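Local coordinates for protein ethylbenzene dehydrogenase alpha-subunit (Aromatoleum aromaticum, PDB 2IVF) that belongs to the molybdopterin oxidoreductase family and carries two pterin guanine dinucleotides, a molybdenum atom and an iron/sulfur cluster in one large subunit, at residues Leu308-Val313 with Leu409-Pro414; His453-Arg459 with Glu826-Lys832. All coordinates share one frame; numbering follows the deposited sequence.

Contact 1. Residues Leu308-Val313 with Leu409-Pro414; sequences LGLSQV and LKDYTP
The linker between helices 401-408 and 414-421 packs against one side of helix 303-316, with L308, G309 and Q312 meeting L409, Y412 and P414. L308 CD1 sits over the centre of the Y412 ring in a CH-pi contact, 3.7 Å from the ring centroid and 12° off its normal. The two side chains run alongside each other, pointing the same way, while L409 meets L308 at about a right angle, its CD2 lying 3.8 Å from L308 CB. At the next residue, G309, the backbones come close: its CA approaches Y412 O at 3.4 Å, a nearly straight CA-H...O contact. This is helix-to-linker packing within the molybdopterin oxidoreductase region, and no classical hydrogen bond crosses it. Y412 O is buried with no hydrogen-bond partner; carbons meet it instead, among them G309 CA and Q312 CB (3.3 Å). Q312 CG lies 3.3 Å from L409 O. Q312 leaves the helix with CG anti to the backbone N (chi1 -166°) and bends at chi2, which lays its amide alongside T413 and brings NE2 to 3.3 Å from P414 CD. Next along the helix, V313 CG2 touches P414 CG at 3.7 Å. T413 is the N-cap residue of helix 414-421, its OG1 making a weak bond to K416 N. S311 OG bonds back to W307 O, and its side chain touches L463 and A464 of helix 454-467.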
ATOM      1  N   LEU A 308       9.461  20.308 -22.670  1.00 20.85           N
ATOM      2  CA  LEU A 308       9.819  21.377 -23.577  1.00 21.03           C
ATOM      3  C   LEU A 308      10.141  20.779 -24.984  1.00 20.97           C
ATOM      4  O   LEU A 308       9.872  21.388 -26.021  1.00 22.37           O
ATOM      5  CB  LEU A 308      10.982  22.161 -23.001  1.00 20.02           C
ATOM      6  CG  LEU A 308      10.641  22.948 -21.720  1.00 22.88           C
ATOM      7  CD1 LEU A 308      11.896  23.545 -21.055  1.00 21.50           C
ATOM      8  CD2 LEU A 308       9.624  24.066 -22.036  1.00 22.83           C
ATOM      9  N   GLY A 309      10.762  19.615 -25.013  1.00 22.28           N
ATOM     10  CA  GLY A 309      11.007  18.907 -26.279  1.00 22.35           C
ATOM     11  C   GLY A 309       9.705  18.642 -27.013  1.00 22.65           C
ATOM     12  O   GLY A 309       9.597  18.882 -28.237  1.00 25.23           O
ATOM     13  N   LEU A 310       8.691  18.206 -26.271  1.00 23.19           N
ATOM     14  CA  LEU A 310       7.364  17.981 -26.834  1.00 22.41           C
ATOM     15  C   LEU A 310       6.783  19.288 -27.380  1.00 22.01           C
ATOM     16  O   LEU A 310       6.160  19.309 -28.431  1.00 21.61           O
ATOM     17  CB  LEU A 310       6.406  17.383 -25.806  1.00 22.46           C
ATOM     18  CG  LEU A 310       6.240  15.847 -25.820  1.00 23.69           C
ATOM     19  CD1 LEU A 310       7.564  15.071 -25.807  1.00 24.01           C
ATOM     20  CD2 LEU A 310       5.272  15.387 -24.730  1.00 23.38           C
ATOM     21  N   SER A 311       6.949  20.375 -26.634  1.00 21.71           N
ATOM     22  CA  SER A 311       6.431  21.654 -27.069  1.00 21.47           C
ATOM     23  C   SER A 311       7.148  22.122 -28.307  1.00 22.27           C
ATOM     24  O   SER A 311       6.529  22.691 -29.204  1.00 23.17           O
ATOM     25  CB  SER A 311       6.596  22.685 -25.977  1.00 22.55           C
ATOM     26  OG  SER A 311       5.920  22.269 -24.806  1.00 22.06           O
ATOM     27  N   GLN A 312       8.472  21.911 -28.357  1.00 21.04           N
ATOM     28  CA  GLN A 312       9.250  22.289 -29.505  1.00 21.05           C
ATOM     29  C   GLN A 312       8.777  21.537 -30.734  1.00 21.03           C
ATOM     30  O   GLN A 312       8.674  22.108 -31.813  1.00 21.65           O
ATOM     31  CB  GLN A 312      10.737  22.045 -29.272  1.00 19.93           C
ATOM     32  CG  GLN A 312      11.646  22.726 -30.285  1.00 22.27           C
ATOM     33  CD  GLN A 312      11.834  21.990 -31.613  1.00 24.29           C
ATOM     34  OE1 GLN A 312      12.280  22.604 -32.590  1.00 29.47           O
ATOM     35  NE2 GLN A 312      11.485  20.704 -31.664  1.00 21.23           N
ATOM     36  N   VAL A 313       8.449  20.273 -30.556  1.00 20.69           N
ATOM     37  CA  VAL A 313       7.922  19.459 -31.652  1.00 21.28           C
ATOM     38  C   VAL A 313       6.630  20.041 -32.219  1.00 21.31           C
ATOM     39  O   VAL A 313       6.511  20.245 -33.432  1.00 21.05           O
ATOM     40  CB  VAL A 313       7.755  18.013 -31.233  1.00 21.20           C
ATOM     41  CG1 VAL A 313       6.916  17.206 -32.278  1.00 23.12           C
ATOM     42  CG2 VAL A 313       9.099  17.382 -31.022  1.00 19.50           C
ATOM     43  N   LEU A 409      13.058  27.542 -27.139  1.00 23.28           N
ATOM     44  CA  LEU A 409      12.905  26.129 -27.432  1.00 24.94           C
ATOM     45  C   LEU A 409      13.936  25.666 -28.468  1.00 25.53           C
ATOM     46  O   LEU A 409      14.034  24.457 -28.725  1.00 27.84           O
ATOM     47  CB  LEU A 409      11.487  25.815 -27.937  1.00 23.95           C
ATOM     48  CG  LEU A 409      10.401  25.852 -26.855  1.00 24.54           C
ATOM     49  CD1 LEU A 409       9.023  25.707 -27.475  1.00 24.14           C
ATOM     50  CD2 LEU A 409      10.627  24.773 -25.763  1.00 23.39           C
ATOM     51  N   LYS A 410      14.726  26.577 -29.031  1.00 26.43           N
ATOM     52  CA  LYS A 410      15.874  26.135 -29.842  1.00 27.07           C
ATOM     53  C   LYS A 410      16.890  25.276 -29.050  1.00 27.49           C
ATOM     54  O   LYS A 410      17.669  24.522 -29.628  1.00 28.08           O
ATOM     55  CB  LYS A 410      16.553  27.317 -30.514  1.00 27.74           C
ATOM     56  CG  LYS A 410      15.640  27.912 -31.585  1.00 28.88           C
ATOM     57  CD  LYS A 410      16.273  29.029 -32.371  1.00 28.27           C
ATOM     58  CE  LYS A 410      15.298  29.545 -33.427  1.00 30.22           C
ATOM     59  NZ  LYS A 410      15.853  30.758 -34.111  1.00 27.96           N
ATOM     60  N   ASP A 411      16.870  25.402 -27.735  1.00 27.05           N
ATOM     61  CA  ASP A 411      17.722  24.630 -26.853  1.00 26.60           C
ATOM     62  C   ASP A 411      17.049  23.305 -26.467  1.00 25.81           C
ATOM     63  O   ASP A 411      17.653  22.513 -25.754  1.00 25.22           O
ATOM     64  CB  ASP A 411      18.096  25.490 -25.615  1.00 26.90           C
ATOM     65  CG  ASP A 411      19.026  26.669 -25.974  1.00 30.58           C
ATOM     66  OD1 ASP A 411      19.750  26.586 -27.005  1.00 31.37           O
ATOM     67  OD2 ASP A 411      19.016  27.697 -25.256  1.00 34.41           O
ATOM     68  N   TYR A 412      15.825  23.058 -26.958  1.00 24.41           N
ATOM     69  CA  TYR A 412      15.017  21.906 -26.592  1.00 24.40           C
ATOM     70  C   TYR A 412      14.476  21.227 -27.847  1.00 23.68           C
ATOM     71  O   TYR A 412      13.389  20.688 -27.855  1.00 23.85           O
ATOM     72  CB  TYR A 412      13.870  22.305 -25.629  1.00 24.40           C
ATOM     73  CG  TYR A 412      14.390  22.849 -24.336  1.00 25.42           C
ATOM     74  CD1 TYR A 412      14.728  21.988 -23.290  1.00 25.67           C
ATOM     75  CD2 TYR A 412      14.604  24.221 -24.158  1.00 24.28           C
ATOM     76  CE1 TYR A 412      15.282  22.472 -22.116  1.00 26.63           C
ATOM     77  CE2 TYR A 412      15.120  24.721 -22.958  1.00 24.47           C
ATOM     78  CZ  TYR A 412      15.453  23.831 -21.952  1.00 24.18           C
ATOM     79  OH  TYR A 412      16.008  24.291 -20.781  1.00 26.06           O
ATOM     80  N   THR A 413      15.246  21.250 -28.921  1.00 23.33           N
ATOM     81  CA  THR A 413      14.934  20.384 -30.040  1.00 23.77           C
ATOM     82  C   THR A 413      14.982  18.960 -29.464  1.00 24.16           C
ATOM     83  O   THR A 413      15.568  18.720 -28.411  1.00 23.63           O
ATOM     84  CB  THR A 413      15.961  20.550 -31.172  1.00 23.45           C
ATOM     85  OG1 THR A 413      17.256  20.138 -30.686  1.00 23.10           O
ATOM     86  CG2 THR A 413      16.002  22.035 -31.650  1.00 24.49           C
ATOM     87  N   PRO A 414      14.328  18.016 -30.111  1.00 24.17           N
ATOM     88  CA  PRO A 414      14.356  16.672 -29.539  1.00 24.36           C
ATOM     89  C   PRO A 414      15.745  16.098 -29.275  1.00 23.91           C
ATOM     90  O   PRO A 414      15.955  15.434 -28.278  1.00 23.75           O
ATOM     91  CB  PRO A 414      13.612  15.846 -30.586  1.00 25.14           C
ATOM     92  CG  PRO A 414      12.709  16.802 -31.236  1.00 24.92           C
ATOM     93  CD  PRO A 414      13.488  18.083 -31.313  1.00 25.57           C
TER

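Contact 2. Residues His453-Arg459 with Glu826-Lys832; sequences HGDLMER and ESLPTHK
H453, the N-cap residue of helix 454-467, lays its imidazole against K832, whose CB lies over one ring face, offset toward the rim, in a CH-pi contact 3.7 Å from the centroid. The contact joins the first turns of this helix to the irregular loop 826-832, which follows helix 819-824. ND1 of H453 bonds to K941 NZ. D455 OD2 stands 4.1 Å from E826 OE1, two carboxylates turned 74° apart; K941 forms salt bridges with both residues and probably offsets their like charge. Water 1 joins them, donating to E826 OE1 at 2.7 Å and more weakly to D455 OD2, which bonds in addition to H944, and accepting from R459 NH1. L456 points into the loop: CB meets T830 O at 3.4 Å, both methyls face T830 CG2, and CD2 approaches E826 OE1. The extended E826 side chain crosses this leucine at about a right angle, and its OE2 takes K832 NZ on the anti lone pair at 2.6 Å, a salt bridge within the loop; D567 is a second acidic partner of that lysine. The bend of R459 at chi3 (63°) turns the guanidinium edge toward the loop carbonyls, with P829 N over one face. NH2 also bonds F814 O. NH1 donates to E826 O at 2.9 Å, nearly straight and in the carbonyl plane, whereas NH2 reaches S827 O at 3.1 Å from above that carbonyl's plane.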
ATOM      1  N   HIS A 453      12.853  21.707  -8.457  1.00 23.88           N
ATOM      2  CA  HIS A 453      12.343  22.429  -9.601  1.00 23.19           C
ATOM      3  C   HIS A 453      11.041  21.796 -10.133  1.00 22.28           C
ATOM      4  O   HIS A 453      10.773  21.860 -11.331  1.00 22.67           O
ATOM      5  CB  HIS A 453      13.394  22.432 -10.727  1.00 22.84           C
ATOM      6  CG  HIS A 453      14.619  23.208 -10.397  1.00 23.07           C
ATOM      7  ND1 HIS A 453      14.564  24.532 -10.038  1.00 21.77           N
ATOM      8  CD2 HIS A 453      15.922  22.849 -10.321  1.00 22.78           C
ATOM      9  CE1 HIS A 453      15.781  24.965  -9.764  1.00 24.34           C
ATOM     10  NE2 HIS A 453      16.628  23.969  -9.934  1.00 21.26           N
ATOM     11  N   GLY A 454      10.221  21.196  -9.274  1.00 22.05           N
ATOM     12  CA  GLY A 454       8.963  20.616  -9.742  1.00 22.29           C
ATOM     13  C   GLY A 454       8.104  21.686 -10.409  1.00 22.10           C
ATOM     14  O   GLY A 454       7.324  21.383 -11.284  1.00 24.28           O
ATOM     15  N   ASP A 455       8.215  22.931  -9.961  1.00 21.83           N
ATOM     16  CA  ASP A 455       7.429  24.005 -10.572  1.00 21.20           C
ATOM     17  C   ASP A 455       7.791  24.117 -12.039  1.00 21.41           C
ATOM     18  O   ASP A 455       6.901  24.172 -12.871  1.00 21.36           O
ATOM     19  CB  ASP A 455       7.585  25.370  -9.844  1.00 22.36           C
ATOM     20  CG  ASP A 455       8.997  25.840  -9.728  1.00 23.92           C
ATOM     21  OD1 ASP A 455       9.960  25.045  -9.865  1.00 25.08           O
ATOM     22  OD2 ASP A 455       9.136  27.039  -9.405  1.00 28.24           O
ATOM     23  N   LEU A 456       9.090  24.092 -12.359  1.00 21.10           N
ATOM     24  CA  LEU A 456       9.538  24.124 -13.757  1.00 20.53           C
ATOM     25  C   LEU A 456       9.090  22.955 -14.548  1.00 20.51           C
ATOM     26  O   LEU A 456       8.707  23.099 -15.701  1.00 20.02           O
ATOM     27  CB  LEU A 456      11.048  24.207 -13.865  1.00 20.39           C
ATOM     28  CG  LEU A 456      11.615  25.580 -13.499  1.00 20.92           C
ATOM     29  CD1 LEU A 456      13.162  25.496 -13.502  1.00 19.32           C
ATOM     30  CD2 LEU A 456      11.132  26.735 -14.429  1.00 20.67           C
ATOM     31  N   MET A 457       9.166  21.776 -13.930  1.00 22.21           N
ATOM     32  CA  MET A 457       8.687  20.556 -14.553  1.00 23.33           C
ATOM     33  C   MET A 457       7.213  20.606 -14.873  1.00 23.42           C
ATOM     34  O   MET A 457       6.779  20.148 -15.935  1.00 21.28           O
ATOM     35  CB  MET A 457       8.967  19.391 -13.592  1.00 23.30           C
ATOM     36  CG  MET A 457      10.483  19.175 -13.324  1.00 24.47           C
ATOM     37  SD  MET A 457      10.907  18.118 -11.872  1.00 28.83           S
ATOM     38  CE  MET A 457       9.910  16.657 -12.105  1.00 28.17           C
ATOM     39  N   GLU A 458       6.427  21.111 -13.913  1.00 22.39           N
ATOM     40  CA  GLU A 458       4.994  21.302 -14.096  1.00 23.04           C
ATOM     41  C   GLU A 458       4.693  22.402 -15.118  1.00 22.41           C
ATOM     42  O   GLU A 458       3.860  22.212 -15.966  1.00 22.85           O
ATOM     43  CB  GLU A 458       4.308  21.665 -12.762  1.00 23.08           C
ATOM     44  CG  GLU A 458       4.237  20.501 -11.789  1.00 24.19           C
ATOM     45  CD  GLU A 458       4.027  20.957 -10.346  1.00 24.53           C
ATOM     46  OE1 GLU A 458       3.380  22.003 -10.185  1.00 25.47           O
ATOM     47  OE2 GLU A 458       4.500  20.270  -9.401  1.00 24.97           O
ATOM     48  N   ARG A 459       5.325  23.566 -15.023  1.00 22.57           N
ATOM     49  CA  ARG A 459       5.065  24.599 -16.021  1.00 21.82           C
ATOM     50  C   ARG A 459       5.287  24.078 -17.447  1.00 21.55           C
ATOM     51  O   ARG A 459       4.561  24.413 -18.390  1.00 21.33           O
ATOM     52  CB  ARG A 459       5.937  25.809 -15.735  1.00 22.25           C
ATOM     53  CG  ARG A 459       5.534  26.505 -14.492  1.00 22.69           C
ATOM     54  CD  ARG A 459       6.554  27.590 -14.135  1.00 21.71           C
ATOM     55  NE  ARG A 459       6.618  28.642 -15.155  1.00 19.59           N
ATOM     56  CZ  ARG A 459       7.636  29.454 -15.337  1.00 21.57           C
ATOM     57  NH1 ARG A 459       8.707  29.364 -14.571  1.00 22.99           N
ATOM     58  NH2 ARG A 459       7.570  30.375 -16.266  1.00 22.55           N
ATOM     59  N   GLU A 826      14.259  31.848 -15.000  1.00 22.98           N
ATOM     60  CA  GLU A 826      13.009  31.071 -14.980  1.00 22.52           C
ATOM     61  C   GLU A 826      11.758  31.837 -15.472  1.00 22.80           C
ATOM     62  O   GLU A 826      10.607  31.428 -15.192  1.00 22.50           O
ATOM     63  CB  GLU A 826      12.758  30.514 -13.579  1.00 22.30           C
ATOM     64  CG  GLU A 826      13.800  29.581 -13.137  1.00 23.24           C
ATOM     65  CD  GLU A 826      13.480  28.860 -11.868  1.00 23.98           C
ATOM     66  OE1 GLU A 826      12.283  28.643 -11.572  1.00 27.10           O
ATOM     67  OE2 GLU A 826      14.459  28.477 -11.185  1.00 23.53           O
ATOM     68  N   SER A 827      11.940  32.908 -16.221  1.00 22.11           N
ATOM     69  CA  SER A 827      10.776  33.637 -16.762  1.00 22.91           C
ATOM     70  C   SER A 827       9.930  32.774 -17.681  1.00 22.74           C
ATOM     71  O   SER A 827       8.704  32.883 -17.671  1.00 23.82           O
ATOM     72  CB  SER A 827      11.222  34.875 -17.496  1.00 22.80           C
ATOM     73  OG  SER A 827      12.170  34.544 -18.508  1.00 24.87           O
ATOM     74  N   LEU A 828      10.575  31.893 -18.446  1.00 22.34           N
ATOM     75  CA  LEU A 828       9.867  30.852 -19.182  1.00 23.24           C
ATOM     76  C   LEU A 828      10.111  29.494 -18.545  1.00 23.84           C
ATOM     77  O   LEU A 828      11.127  29.297 -17.865  1.00 24.94           O
ATOM     78  CB  LEU A 828      10.329  30.807 -20.650  1.00 22.92           C
ATOM     79  CG  LEU A 828       9.825  31.887 -21.617  1.00 22.64           C
ATOM     80  CD1 LEU A 828      10.550  31.773 -22.964  1.00 22.74           C
ATOM     81  CD2 LEU A 828       8.268  31.808 -21.808  1.00 21.55           C
ATOM     82  N   PRO A 829       9.213  28.532 -18.809  1.00 22.89           N
ATOM     83  CA  PRO A 829       9.528  27.176 -18.347  1.00 23.67           C
ATOM     84  C   PRO A 829      10.863  26.763 -18.982  1.00 23.37           C
ATOM     85  O   PRO A 829      11.167  27.143 -20.097  1.00 23.54           O
ATOM     86  CB  PRO A 829       8.375  26.323 -18.867  1.00 23.74           C
ATOM     87  CG  PRO A 829       7.297  27.312 -19.253  1.00 24.21           C
ATOM     88  CD  PRO A 829       7.973  28.577 -19.607  1.00 23.84           C
ATOM     89  N   THR A 830      11.663  26.035 -18.225  1.00 24.11           N
ATOM     90  CA  THR A 830      13.027  25.780 -18.594  1.00 23.12           C
ATOM     91  C   THR A 830      13.481  24.597 -17.776  1.00 23.38           C
ATOM     92  O   THR A 830      12.884  24.296 -16.736  1.00 21.10           O
ATOM     93  CB  THR A 830      13.920  26.973 -18.317  1.00 24.59           C
ATOM     94  OG1 THR A 830      15.157  26.767 -19.008  1.00 24.40           O
ATOM     95  CG2 THR A 830      14.157  27.122 -16.803  1.00 23.67           C
ATOM     96  N   HIS A 831      14.513  23.919 -18.270  1.00 22.82           N
ATOM     97  CA  HIS A 831      15.087  22.784 -17.562  1.00 21.98           C
ATOM     98  C   HIS A 831      16.281  23.249 -16.702  1.00 22.77           C
ATOM     99  O   HIS A 831      17.197  23.961 -17.189  1.00 20.16           O
ATOM    100  CB  HIS A 831      15.595  21.722 -18.527  1.00 22.65           C
ATOM    101  CG  HIS A 831      16.392  20.666 -17.834  1.00 23.07           C
ATOM    102  ND1 HIS A 831      15.882  19.952 -16.772  1.00 25.19           N
ATOM    103  CD2 HIS A 831      17.677  20.275 -17.971  1.00 23.27           C
ATOM    104  CE1 HIS A 831      16.815  19.138 -16.306  1.00 26.18           C
ATOM    105  NE2 HIS A 831      17.906  19.303 -17.024  1.00 24.16           N
ATOM    106  N   LYS A 832      16.218  22.911 -15.419  1.00 21.35           N
ATOM    107  CA  LYS A 832      17.361  23.031 -14.517  1.00 22.35           C
ATOM    108  C   LYS A 832      17.548  21.711 -13.857  1.00 22.22           C
ATOM    109  O   LYS A 832      16.588  21.144 -13.355  1.00 21.69           O
ATOM    110  CB  LYS A 832      17.134  24.075 -13.426  1.00 22.46           C
ATOM    111  CG  LYS A 832      17.178  25.541 -13.944  1.00 21.99           C
ATOM    112  CD  LYS A 832      16.983  26.551 -12.777  1.00 23.44           C
ATOM    113  CE  LYS A 832      17.093  28.027 -13.163  1.00 24.94           C
ATOM    114  NZ  LYS A 832      16.966  28.847 -11.923  1.00 23.39           N
TER
HETATM  115  O   HOH W   1       9.612  28.237 -12.050  1.00 18.27           O

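In the fold
Both contacts are buried and adjoin, their centres about 14 Å apart, yet contact 1 lies farther from the middle of the chain, about 30 Å against 19 Å. Each sets a helix against a connecting segment, a linker with a 3-10 turn in contact 1, an irregular loop in contact 2. Contact 1 relies on apolar packing and CH contacts; contact 2, nearer the bound MGD, which M457 touches, gathers charged groups, a water and arginine bonds to loop carbonyls. They meet directly: Y412 OH probably hydrogen-bonds H831 N at 2.9 Å and T830 OG1 as well, and L308 CD1 packs on T830 CA. H408 bridges the two contacts, bonding P829 O and meeting the Y412 ring.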